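Local coordinates for protein endoglucanase EG-II (Hypocrea jecorina, PDB 3QR3) that hydrolyses internal beta-1,4-glucosidic linkages of cellulose as a family 5 endoglucanase, using a TIM-barrel catalytic domain, at residues I59-V64 with L258-G263; G190-I193 with S197-A200; L214-H219 with A246-Q251; Y221-S224 with G228-A231; G240-L245 with C274-Y279. All coordinates share one frame; numbering follows the deposited sequence.

Interaction 1 of 5, residues I59-V64 with L258-G263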
# COMPACT_ATOMS: atom_id res chain seq x y z
N ILE A 59 -0.43 -8.16 7.91
CA ILE A 59 -0.97 -7.41 6.78
C ILE A 59 -0.08 -7.54 5.55
O ILE A 59 1.14 -7.66 5.66
CB ILE A 59 -1.19 -5.93 7.16
CG1 ILE A 59 -2.07 -5.22 6.12
CG2 ILE A 59 0.16 -5.23 7.35
CD1 ILE A 59 -2.77 -3.99 6.65
N PHE A 60 -0.69 -7.55 4.37
CA PHE A 60 0.05 -7.46 3.11
C PHE A 60 -0.61 -6.45 2.20
O PHE A 60 -1.82 -6.27 2.24
CB PHE A 60 0.17 -8.83 2.44
CG PHE A 60 0.85 -9.83 3.31
CD1 PHE A 60 2.21 -9.79 3.48
CD2 PHE A 60 0.11 -10.77 4.01
CE1 PHE A 60 2.86 -10.69 4.33
CE2 PHE A 60 0.74 -11.68 4.84
CZ PHE A 60 2.12 -11.63 5.00
N ARG A 61 0.20 -5.78 1.41
CA ARG A 61 -0.29 -4.82 0.44
C ARG A 61 -0.03 -5.41 -0.94
O ARG A 61 1.07 -5.92 -1.20
CB ARG A 61 0.45 -3.50 0.61
CG ARG A 61 -0.03 -2.36 -0.28
CD ARG A 61 0.44 -1.07 0.35
NE ARG A 61 0.13 0.15 -0.40
CZ ARG A 61 0.93 0.71 -1.30
NH1 ARG A 61 2.08 0.12 -1.64
NH2 ARG A 61 0.57 1.84 -1.88
N LEU A 62 -1.04 -5.35 -1.80
CA LEU A 62 -0.97 -6.01 -3.10
C LEU A 62 -1.15 -5.00 -4.23
O LEU A 62 -2.27 -4.78 -4.71
CB LEU A 62 -2.05 -7.09 -3.20
CG LEU A 62 -2.16 -8.10 -2.04
CD1 LEU A 62 -3.25 -9.14 -2.32
CD2 LEU A 62 -0.83 -8.80 -1.78
N PRO A 63 -0.04 -4.38 -4.64
CA PRO A 63 -0.05 -3.34 -5.68
C PRO A 63 -0.51 -3.91 -7.00
O PRO A 63 -0.08 -5.00 -7.37
CB PRO A 63 1.42 -2.94 -5.79
CG PRO A 63 2.04 -3.36 -4.54
CD PRO A 63 1.32 -4.60 -4.12
N VAL A 64 -1.37 -3.18 -7.70
CA VAL A 64 -1.81 -3.60 -9.02
C VAL A 64 -2.15 -2.39 -9.88
O VAL A 64 -2.63 -1.36 -9.37
CB VAL A 64 -3.01 -4.57 -8.96
CG1 VAL A 64 -4.15 -3.93 -8.19
CG2 VAL A 64 -3.45 -4.96 -10.39
N LEU A 258 1.51 3.39 7.64
CA LEU A 258 2.66 3.58 6.76
C LEU A 258 2.68 2.39 5.79
O LEU A 258 3.14 1.30 6.16
CB LEU A 258 3.94 3.60 7.60
CG LEU A 258 5.30 3.73 6.91
CD1 LEU A 258 5.41 5.04 6.16
CD2 LEU A 258 6.41 3.62 7.95
N THR A 259 2.18 2.60 4.58
CA THR A 259 2.01 1.50 3.62
C THR A 259 3.22 1.25 2.74
O THR A 259 3.25 0.26 2.00
CB THR A 259 0.80 1.71 2.72
OG1 THR A 259 0.86 3.02 2.14
CG2 THR A 259 -0.48 1.57 3.51
N GLU A 260 4.20 2.14 2.79
CA GLU A 260 5.48 1.87 2.13
C GLU A 260 6.63 2.44 2.92
O GLU A 260 6.66 3.63 3.25
CB GLU A 260 5.52 2.45 0.70
CG GLU A 260 4.85 1.58 -0.35
CD GLU A 260 5.12 2.06 -1.77
OE1 GLU A 260 6.19 2.68 -2.00
OE2 GLU A 260 4.28 1.79 -2.66
N THR A 261 7.59 1.58 3.24
CA THR A 261 8.83 2.02 3.84
C THR A 261 9.84 0.92 3.57
O THR A 261 9.46 -0.22 3.34
CB THR A 261 8.68 2.33 5.35
OG1 THR A 261 9.87 2.97 5.83
CG2 THR A 261 8.42 1.06 6.17
N GLY A 262 11.12 1.26 3.58
CA GLY A 262 12.13 0.25 3.27
C GLY A 262 13.53 0.81 3.21
O GLY A 262 13.71 2.02 3.34
N GLY A 263 14.51 -0.06 3.01
CA GLY A 263 15.88 0.37 2.83
C GLY A 263 16.76 -0.78 2.40
O GLY A 263 16.30 -1.92 2.27
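Strands 59-64 and 256-261 run in the same eight-stranded TIM barrel but are not neighbours, and where R61 faces T259 their backbones stay well apart, with CA atoms 7.4 Å from each other. Strands 5-11 and 287-296 lie between them in the sheet, so side chains reaching through the barrel interior make the contact. R61 is the bridge. Its CG is anti to the backbone N (chi1 -176°), and the chain stays extended as far as NE, which carries the guanidinium across the interior to E260. On the way the arginine passes T259 at about a right angle: CD lies 3.5 Å from T259 O, and NE lies 3.6 Å from T259 CB. The threonine hydroxyl stands over one face of the guanidinium; its own modelled partner is D217, on the adjacent strand, at a distance short enough to be doubtful.

The guanidinium of R61 is held from several directions: NH1 bonds N9 OD1 as well as E260, and NH2 bonds N148 OD1, while the ion pair with D103 is long and weak. E260 OE1 is hydrogen-bonded to Y221 OH, so the glutamate is anchored on two sides. A sulfate ion lies about 3 Å from the E260 side chain, and this polar cluster is consistent with the substrate cleft of a family 5 enzyme. Guanidinium and carboxylate planes are 69° apart, so the salt bridge rests on one nitrogen and one oxygen: R61 NH1 donates to the anti lone pair of E260 OE2 at 2.9 Å, with an N-H...O angle of 146° and the oxygen tilted out of the guanidinium plane.

Interaction 2 of 5, residues G190-I193 with S197-A200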
# COMPACT_ATOMS: atom_id res chain seq x y z
N GLY A 190 6.39 13.14 5.67
CA GLY A 190 7.03 14.40 6.02
C GLY A 190 6.28 15.64 5.54
O GLY A 190 6.35 16.70 6.17
N ALA A 191 5.55 15.51 4.44
CA ALA A 191 4.86 16.65 3.84
C ALA A 191 3.36 16.61 4.08
O ALA A 191 2.64 17.53 3.68
CB ALA A 191 5.13 16.71 2.34
N PHE A 192 2.89 15.55 4.73
CA PHE A 192 1.47 15.26 4.82
C PHE A 192 0.66 16.42 5.44
O PHE A 192 -0.42 16.75 4.96
CB PHE A 192 1.23 13.95 5.59
CG PHE A 192 -0.20 13.52 5.62
CD1 PHE A 192 -0.84 13.10 4.46
CD2 PHE A 192 -0.91 13.52 6.81
CE1 PHE A 192 -2.17 12.70 4.49
CE2 PHE A 192 -2.24 13.12 6.84
CZ PHE A 192 -2.86 12.71 5.68
N ILE A 193 1.20 17.04 6.48
CA ILE A 193 0.49 18.15 7.11
C ILE A 193 0.81 19.46 6.41
O ILE A 193 -0.09 20.22 6.03
CB ILE A 193 0.84 18.26 8.62
CG1 ILE A 193 0.38 17.01 9.35
CG2 ILE A 193 0.22 19.51 9.23
CD1 ILE A 193 1.09 16.78 10.68
N SER A 197 -2.50 18.28 2.80
CA SER A 197 -3.21 17.02 2.57
C SER A 197 -3.97 16.57 3.81
O SER A 197 -5.11 16.13 3.72
CB SER A 197 -2.21 15.91 2.17
OG SER A 197 -1.61 16.17 0.91
N ALA A 198 -3.32 16.66 4.97
CA ALA A 198 -3.97 16.28 6.21
C ALA A 198 -5.30 17.03 6.39
O ALA A 198 -6.34 16.42 6.64
CB ALA A 198 -3.04 16.51 7.41
N ALA A 199 -5.26 18.35 6.22
CA ALA A 199 -6.47 19.15 6.44
C ALA A 199 -7.56 18.81 5.43
O ALA A 199 -8.72 18.59 5.80
CB ALA A 199 -6.15 20.65 6.41
N ALA A 200 -7.19 18.77 4.15
CA ALA A 200 -8.17 18.47 3.11
C ALA A 200 -8.80 17.09 3.31
O ALA A 200 -10.01 16.93 3.23
CB ALA A 200 -7.53 18.58 1.73
O HOH W 1 -2.79 19.79 6.34
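The loop residues F192 and I193 run up against S197 and A198, the opening of the short helix 197-201, with CA atoms 5.5 Å apart for F192 and S197 and 4.9 Å for I193 and A198. The chain thus turns back on itself within three intervening residues, and the turn is held by backbone polar groups. A198 N donates to F192 O at 2.9 Å, the donor lying out of the carbonyl plane by 29°. A second link uses solvent: a water donates to I193 O and accepts from A199 N (2.9 Å from the water oxygen), so two successive carbonyls of the loop serve amides of the helix's first turn.

The phenyl ring of F192 lies against that same turn. At a chi1 of -175° its CG stands beside the carbonyl carbon, which brings the ring against the helix, and it meets A198 with a face: A198 N sits 4.0 Å above the ring centre, and A198 CB comes within 3.5 Å of F192 CE2. S197 approaches the CD1 side through CB, at an oblique angle. In the TIM barrel this element follows strand 179-182, and the F192 ring also meets that of F216 on the next strand, 214-219, with planes about 60° apart; the loop is therefore seated on the outer surface of the barrel. I193 contributes less, laying CG1 4.0 Å from A198 CB, while CD1, at the end of the same branch, rests on L245 and W248 of helix 238-251. The hydroxyl of S197 has other partners, being hydrogen-bonded to D195 OD1 and N184 N.

Interaction 3 of 5, residues L214-H219 with A246-Q251. With SO4 (sulfate ion), chain K.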
# COMPACT_ATOMS: atom_id res chain seq x y z
N LEU A 214 -11.54 5.29 8.36
CA LEU A 214 -10.92 6.03 7.29
C LEU A 214 -9.56 6.42 7.82
O LEU A 214 -9.44 7.24 8.72
CB LEU A 214 -11.75 7.27 6.92
CG LEU A 214 -13.19 7.02 6.47
CD1 LEU A 214 -13.88 8.34 6.07
CD2 LEU A 214 -13.26 6.02 5.31
N ILE A 215 -8.53 5.79 7.26
CA ILE A 215 -7.20 5.85 7.84
C ILE A 215 -6.28 6.62 6.91
O ILE A 215 -6.27 6.37 5.71
CB ILE A 215 -6.64 4.43 8.03
CG1 ILE A 215 -7.67 3.56 8.78
CG2 ILE A 215 -5.27 4.46 8.73
CD1 ILE A 215 -8.02 4.08 10.19
N PHE A 216 -5.51 7.56 7.46
CA PHE A 216 -4.57 8.30 6.62
C PHE A 216 -3.44 7.37 6.18
O PHE A 216 -2.89 6.63 6.98
CB PHE A 216 -4.04 9.54 7.34
CG PHE A 216 -5.11 10.56 7.66
CD1 PHE A 216 -5.83 11.18 6.64
CD2 PHE A 216 -5.40 10.90 8.97
CE1 PHE A 216 -6.82 12.13 6.93
CE2 PHE A 216 -6.37 11.84 9.28
CZ PHE A 216 -7.09 12.46 8.25
N ASP A 217 -3.11 7.40 4.90
CA ASP A 217 -2.15 6.45 4.32
C ASP A 217 -0.89 7.23 3.93
O ASP A 217 -0.94 8.04 3.02
CB ASP A 217 -2.78 5.82 3.07
CG ASP A 217 -2.03 4.62 2.55
OD1 ASP A 217 -0.79 4.59 2.67
OD2 ASP A 217 -2.69 3.70 2.00
N VAL A 218 0.22 7.00 4.63
CA VAL A 218 1.47 7.68 4.28
C VAL A 218 2.59 6.73 3.87
O VAL A 218 2.53 5.54 4.18
CB VAL A 218 1.98 8.59 5.42
CG1 VAL A 218 1.02 9.76 5.65
CG2 VAL A 218 2.18 7.79 6.69
N HIS A 219 3.59 7.27 3.17
CA HIS A 219 4.80 6.57 2.78
C HIS A 219 6.00 7.33 3.33
O HIS A 219 5.94 8.54 3.49
CB HIS A 219 4.91 6.53 1.26
CG HIS A 219 3.93 5.62 0.59
ND1 HIS A 219 4.05 5.24 -0.73
CD2 HIS A 219 2.83 4.99 1.07
CE1 HIS A 219 3.06 4.43 -1.04
NE2 HIS A 219 2.30 4.26 0.04
N ALA A 246 2.48 12.12 14.66
CA ALA A 246 1.85 11.49 15.83
C ALA A 246 1.06 12.51 16.65
O ALA A 246 -0.08 12.26 17.05
CB ALA A 246 2.91 10.80 16.70
N THR A 247 1.69 13.65 16.92
CA THR A 247 1.06 14.72 17.68
C THR A 247 -0.23 15.17 17.02
O THR A 247 -1.27 15.27 17.67
CB THR A 247 2.00 15.93 17.80
OG1 THR A 247 3.20 15.53 18.47
CG2 THR A 247 1.33 17.08 18.58
N TRP A 248 -0.15 15.44 15.72
CA TRP A 248 -1.30 15.87 14.94
C TRP A 248 -2.42 14.82 14.97
O TRP A 248 -3.58 15.13 15.24
CB TRP A 248 -0.91 16.18 13.49
CG TRP A 248 -2.06 16.70 12.70
CD1 TRP A 248 -2.49 17.99 12.62
CD2 TRP A 248 -2.96 15.93 11.89
NE1 TRP A 248 -3.60 18.08 11.81
CE2 TRP A 248 -3.91 16.83 11.35
CE3 TRP A 248 -3.06 14.57 11.57
CZ2 TRP A 248 -4.94 16.41 10.51
CZ3 TRP A 248 -4.09 14.16 10.73
CH2 TRP A 248 -5.01 15.08 10.21
N LEU A 249 -2.05 13.57 14.71
CA LEU A 249 -3.02 12.48 14.73
C LEU A 249 -3.70 12.37 16.08
O LEU A 249 -4.91 12.14 16.17
CB LEU A 249 -2.31 11.16 14.42
CG LEU A 249 -1.87 10.96 12.96
CD1 LEU A 249 -1.00 9.72 12.84
CD2 LEU A 249 -3.07 10.88 12.03
N ARG A 250 -2.91 12.50 17.14
CA ARG A 250 -3.41 12.23 18.48
C ARG A 250 -4.37 13.33 18.92
O ARG A 250 -5.42 13.06 19.49
CB ARG A 250 -2.25 12.07 19.47
CG ARG A 250 -2.65 11.53 20.83
CD ARG A 250 -1.44 11.21 21.71
NE ARG A 250 -0.72 10.05 21.20
CZ ARG A 250 0.54 10.07 20.76
NH1 ARG A 250 1.23 11.20 20.77
NH2 ARG A 250 1.11 8.95 20.31
N GLN A 251 -4.00 14.57 18.63
CA GLN A 251 -4.87 15.70 18.93
C GLN A 251 -6.19 15.61 18.18
O GLN A 251 -7.23 16.08 18.67
CB GLN A 251 -4.18 17.02 18.60
CG GLN A 251 -3.09 17.37 19.57
CD GLN A 251 -2.23 18.50 19.06
OE1 GLN A 251 -1.51 19.14 19.83
NE2 GLN A 251 -2.30 18.76 17.76
S SO4 K . -6.75 20.02 10.41
O1 SO4 K . -6.41 19.44 9.13
O2 SO4 K . -7.41 21.31 10.19
O3 SO4 K . -7.67 19.12 11.11
O4 SO4 K . -5.52 20.23 11.17
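The indole of W248 is met by F216 and a sulfate ion, both at its rim and near its plane: F216 touches the CZ3-CH2 side of the six-membered ring, and the sulfate sits by NE1 and CZ2. The two aromatic rings themselves are set obliquely, with centroids 5.5 Å apart and planes at 57°. This is the inward face of helix 238-251 resting on strand 214-219, the first strand and the helix of a beta-alpha-beta unit of the TIM barrel. Chi1 of W248 (-177°) turns the indole away from its backbone N and out from the helix toward the strand.

F216 points outward from the barrel wall. Its CE2 is 3.6 Å from both W248 CZ3 and W248 CH2, and its CD2 lies 3.8 Å from L249 CD2 as the phenylalanine and leucine run past each other in opposite senses. L249 continues onto A256 and Y287, so the contact belongs to a wider apolar layer between barrel and helices. On its polar side the indole is satisfied by the ion, probably acquired from the crystallisation liquor: W248 NE1 donates to sulfate O4 at 3.0 Å, with an N-H...O angle of 163°.

Interaction 4 of 5, residues Y221-S224 with G228-A231. With SO4 (sulfate ion), chain F.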
# COMPACT_ATOMS: atom_id res chain seq x y z
N TYR A 221 10.53 6.91 3.03
CA TYR A 221 11.78 6.19 2.86
C TYR A 221 12.89 6.80 3.69
O TYR A 221 12.71 7.85 4.32
CB TYR A 221 12.15 6.07 1.37
CG TYR A 221 11.21 5.10 0.69
CD1 TYR A 221 11.39 3.73 0.83
CD2 TYR A 221 10.12 5.55 -0.03
CE1 TYR A 221 10.52 2.83 0.24
CE2 TYR A 221 9.25 4.66 -0.62
CZ TYR A 221 9.45 3.30 -0.48
OH TYR A 221 8.59 2.41 -1.06
N LEU A 222 14.03 6.13 3.73
CA LEU A 222 15.05 6.48 4.71
C LEU A 222 16.35 6.93 4.06
O LEU A 222 17.31 7.24 4.76
CB LEU A 222 15.31 5.31 5.67
CG LEU A 222 14.23 5.04 6.74
CD1 LEU A 222 12.91 4.55 6.12
CD2 LEU A 222 14.73 4.04 7.77
N ASP A 223 16.37 6.98 2.73
CA ASP A 223 17.56 7.46 2.04
C ASP A 223 17.56 8.98 1.91
O ASP A 223 16.58 9.64 2.25
CB ASP A 223 17.77 6.75 0.69
CG ASP A 223 16.58 6.87 -0.24
OD1 ASP A 223 15.50 7.32 0.20
OD2 ASP A 223 16.72 6.50 -1.44
N SER A 224 18.67 9.52 1.42
CA SER A 224 18.91 10.97 1.41
C SER A 224 17.84 11.82 0.71
O SER A 224 17.61 12.97 1.09
CB SER A 224 20.30 11.27 0.84
OG SER A 224 20.46 10.67 -0.44
N GLY A 228 13.66 5.94 -1.76
CA GLY A 228 13.81 4.50 -1.64
C GLY A 228 14.60 3.87 -2.78
O GLY A 228 14.38 2.70 -3.11
N THR A 229 15.51 4.63 -3.39
CA THR A 229 16.31 4.11 -4.51
C THR A 229 17.77 3.85 -4.15
O THR A 229 18.51 3.30 -4.95
CB THR A 229 16.27 5.04 -5.75
OG1 THR A 229 16.73 6.35 -5.38
CG2 THR A 229 14.86 5.14 -6.32
N HIS A 230 18.18 4.25 -2.95
CA HIS A 230 19.55 4.01 -2.51
C HIS A 230 19.55 2.96 -1.42
O HIS A 230 18.60 2.86 -0.64
CB HIS A 230 20.19 5.29 -1.97
CG HIS A 230 20.04 6.47 -2.88
ND1 HIS A 230 18.96 7.32 -2.83
CD2 HIS A 230 20.84 6.92 -3.88
CE1 HIS A 230 19.09 8.25 -3.76
NE2 HIS A 230 20.22 8.03 -4.41
N ALA A 231 20.63 2.19 -1.36
CA ALA A 231 20.80 1.16 -0.34
C ALA A 231 20.94 1.77 1.05
O ALA A 231 20.33 1.29 2.00
CB ALA A 231 22.01 0.28 -0.66
S SO4 F . 23.78 3.58 -2.27
O1 SO4 F . 24.15 4.80 -2.99
O2 SO4 F . 23.19 3.97 -1.00
O3 SO4 F . 22.83 2.81 -3.08
O4 SO4 F . 24.97 2.77 -2.02
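D223 reaches from its CB toward H230, whose ND1 lies 3.8 Å from that carbon. The first torsion, 56°, tucks CG between the backbone N and the carbonyl carbon and turns the carboxylate toward the backbone amides of the following turn. OD1 accepts from G228 N at 3.0 Å, on its syn side. OD2 does more: it takes the amides of T229 on the syn side (3.0 Å from T229 N) and of H230 on the anti side (3.1 Å from H230 N), while H230 ND1 reaches it at 2.8 Å from above the carboxylate plane. That last bond is a His-carboxylate pair, and it would be expected to favour a protonated ND1.

One carboxylate thereby holds the 228-230 turn within the long loop between strand 214-219 and helix 238-251 of the TIM barrel. S227 OG adds a further bond to OD2. Nearby D225 brings a like charge, which the gathered donors may offset. Next to the turn, the ring of Y221 packs a face directly on G228, CG standing 3.5 Å from G228 CA; a CB there would run into Y221 CD1, and the positive phi also favours glycine. A231 N donates to O3 of a sulfate ion, probably from the crystallisation liquor, at 2.9 Å.

Interaction 5 of 5, residues G240-L245 with C274-Y279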
# COMPACT_ATOMS: atom_id res chain seq x y z
N GLY A 240 11.67 14.57 11.67
CA GLY A 240 11.18 15.21 10.46
C GLY A 240 9.78 14.81 10.03
O GLY A 240 9.13 15.57 9.32
N ALA A 241 9.31 13.65 10.45
CA ALA A 241 8.01 13.20 9.98
C ALA A 241 7.11 12.61 11.06
O ALA A 241 6.00 13.09 11.29
CB ALA A 241 8.18 12.22 8.84
N PHE A 242 7.57 11.55 11.72
CA PHE A 242 6.64 10.76 12.52
C PHE A 242 6.28 11.33 13.89
O PHE A 242 5.22 11.03 14.42
CB PHE A 242 7.10 9.31 12.60
CG PHE A 242 7.08 8.60 11.26
CD1 PHE A 242 5.87 8.39 10.61
CD2 PHE A 242 8.25 8.16 10.66
CE1 PHE A 242 5.83 7.74 9.37
CE2 PHE A 242 8.23 7.51 9.43
CZ PHE A 242 7.01 7.30 8.78
N SER A 243 7.16 12.14 14.47
CA SER A 243 6.83 12.82 15.73
C SER A 243 5.74 13.89 15.52
O SER A 243 4.68 13.83 16.15
CB SER A 243 8.07 13.39 16.43
OG SER A 243 7.71 14.06 17.64
N PRO A 244 5.98 14.85 14.61
CA PRO A 244 4.95 15.85 14.32
C PRO A 244 3.64 15.20 13.86
O PRO A 244 2.56 15.69 14.19
CB PRO A 244 5.54 16.66 13.16
CG PRO A 244 6.99 16.42 13.21
CD PRO A 244 7.22 15.09 13.85
N LEU A 245 3.73 14.12 13.09
CA LEU A 245 2.51 13.47 12.62
C LEU A 245 1.76 12.81 13.78
O LEU A 245 0.54 12.93 13.88
CB LEU A 245 2.82 12.44 11.52
CG LEU A 245 1.63 11.71 10.92
CD1 LEU A 245 0.54 12.70 10.46
CD2 LEU A 245 2.08 10.84 9.76
N CYS A 274 15.14 0.26 12.38
CA CYS A 274 14.72 -0.26 13.66
C CYS A 274 14.31 0.89 14.59
O CYS A 274 13.35 0.77 15.33
CB CYS A 274 15.78 -1.18 14.28
SG CYS A 274 15.83 -2.83 13.47
N GLN A 275 15.03 2.01 14.52
CA GLN A 275 14.63 3.21 15.25
C GLN A 275 13.27 3.71 14.78
O GLN A 275 12.43 4.07 15.59
CB GLN A 275 15.68 4.32 15.09
CG GLN A 275 16.99 3.99 15.79
CD GLN A 275 18.09 4.98 15.51
OE1 GLN A 275 17.96 5.85 14.65
NE2 GLN A 275 19.20 4.83 16.22
N GLN A 276 13.05 3.70 13.47
CA GLN A 276 11.79 4.16 12.92
C GLN A 276 10.64 3.30 13.43
O GLN A 276 9.63 3.81 13.92
CB GLN A 276 11.81 4.14 11.39
CG GLN A 276 10.56 4.79 10.78
CD GLN A 276 10.50 4.65 9.27
OE1 GLN A 276 10.15 3.59 8.75
NE2 GLN A 276 10.84 5.71 8.57
N ILE A 277 10.80 1.99 13.29
CA ILE A 277 9.78 1.03 13.69
C ILE A 277 9.51 1.12 15.19
O ILE A 277 8.37 1.01 15.63
CB ILE A 277 10.22 -0.41 13.35
CG1 ILE A 277 10.42 -0.55 11.84
CG2 ILE A 277 9.19 -1.42 13.84
CD1 ILE A 277 9.20 -0.17 11.04
N GLN A 278 10.57 1.31 15.97
CA GLN A 278 10.40 1.39 17.41
C GLN A 278 9.50 2.58 17.75
O GLN A 278 8.63 2.48 18.61
CB GLN A 278 11.74 1.50 18.13
CG GLN A 278 11.56 1.62 19.64
CD GLN A 278 12.85 1.96 20.37
OE1 GLN A 278 13.03 1.60 21.53
NE2 GLN A 278 13.75 2.67 19.69
N TYR A 279 9.72 3.71 17.07
CA TYR A 279 8.93 4.90 17.34
C TYR A 279 7.46 4.69 16.96
O TYR A 279 6.56 5.16 17.65
CB TYR A 279 9.51 6.14 16.66
CG TYR A 279 8.77 7.41 17.08
CD1 TYR A 279 9.07 8.04 18.29
CD2 TYR A 279 7.76 7.95 16.29
CE1 TYR A 279 8.39 9.19 18.69
CE2 TYR A 279 7.07 9.10 16.69
CZ TYR A 279 7.39 9.71 17.89
OH TYR A 279 6.72 10.84 18.28
O HOH W 2 5.05 13.38 19.03
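Y279 and F242 bury the greatest area in this contact, where helices 238-251 and 267-281 pack side by side on the outside of the TIM barrel. Their local axes are almost parallel, 7° apart and 11.0 Å from each other, as befits successive outer helices joined through an inner strand. At that spacing the contact is made by large side chains.

Y279 spans the distance. A chi1 of -173° swings the phenol away from its backbone N and out toward the first helix. There the CD2-CE2 side of the ring runs along F242: CD2 is 4.0 Å from F242 CB, and F242 O lies near the ring plane, 3.5 Å from Y279 CE2. That carbonyl is hydrogen-bonded to Y287 OH. Y279 OH reaches further, to 3.2 Å from S243 CA. Here the helix has a wider pi-type turn at 240-242 and a kink at P244, which interrupts the regular backbone hydrogen bonding, P244 N having no bond to the turn before.

F242 sends its own ring inward, toward L258 of strand 256-261. Q276, third in buried area, crosses it with an extended chain: Q276 CG is 3.8 Å from F242 CE2, and the amide group meets the ring at its edge, the two planes being 80° apart. The second helix is also tied at C274, by a disulfide to C324. At the outer rim of the contact, one water joins the helices: it donates to S243 O at 2.9 Å and is hydrogen-bonded to S243 OG and to Y279 OH, 3.1 Å from each oxygen.

From the N terminus, strand 59-64 opens the longest loop, that of interaction 1. Within it, interaction 2 closes first, a short turn after strand 179-182. Interaction 3 opens at strand 214-219 and encloses interaction 4, the turn in the loop that follows that strand. Interaction 5 starts at 240-245 before interaction 3 closes at 246-251, so these two cross on helix 238-251. Segment 258-263, on strand 256-261, then closes interaction 1, and 274-279 closes interaction 5, which therefore crosses interaction 1 too. The loop of interaction 2 packs on strand 214-219 of interaction 3, and T261 beside Q276 ties strand 256-261 of the barrel wall to the helices around it.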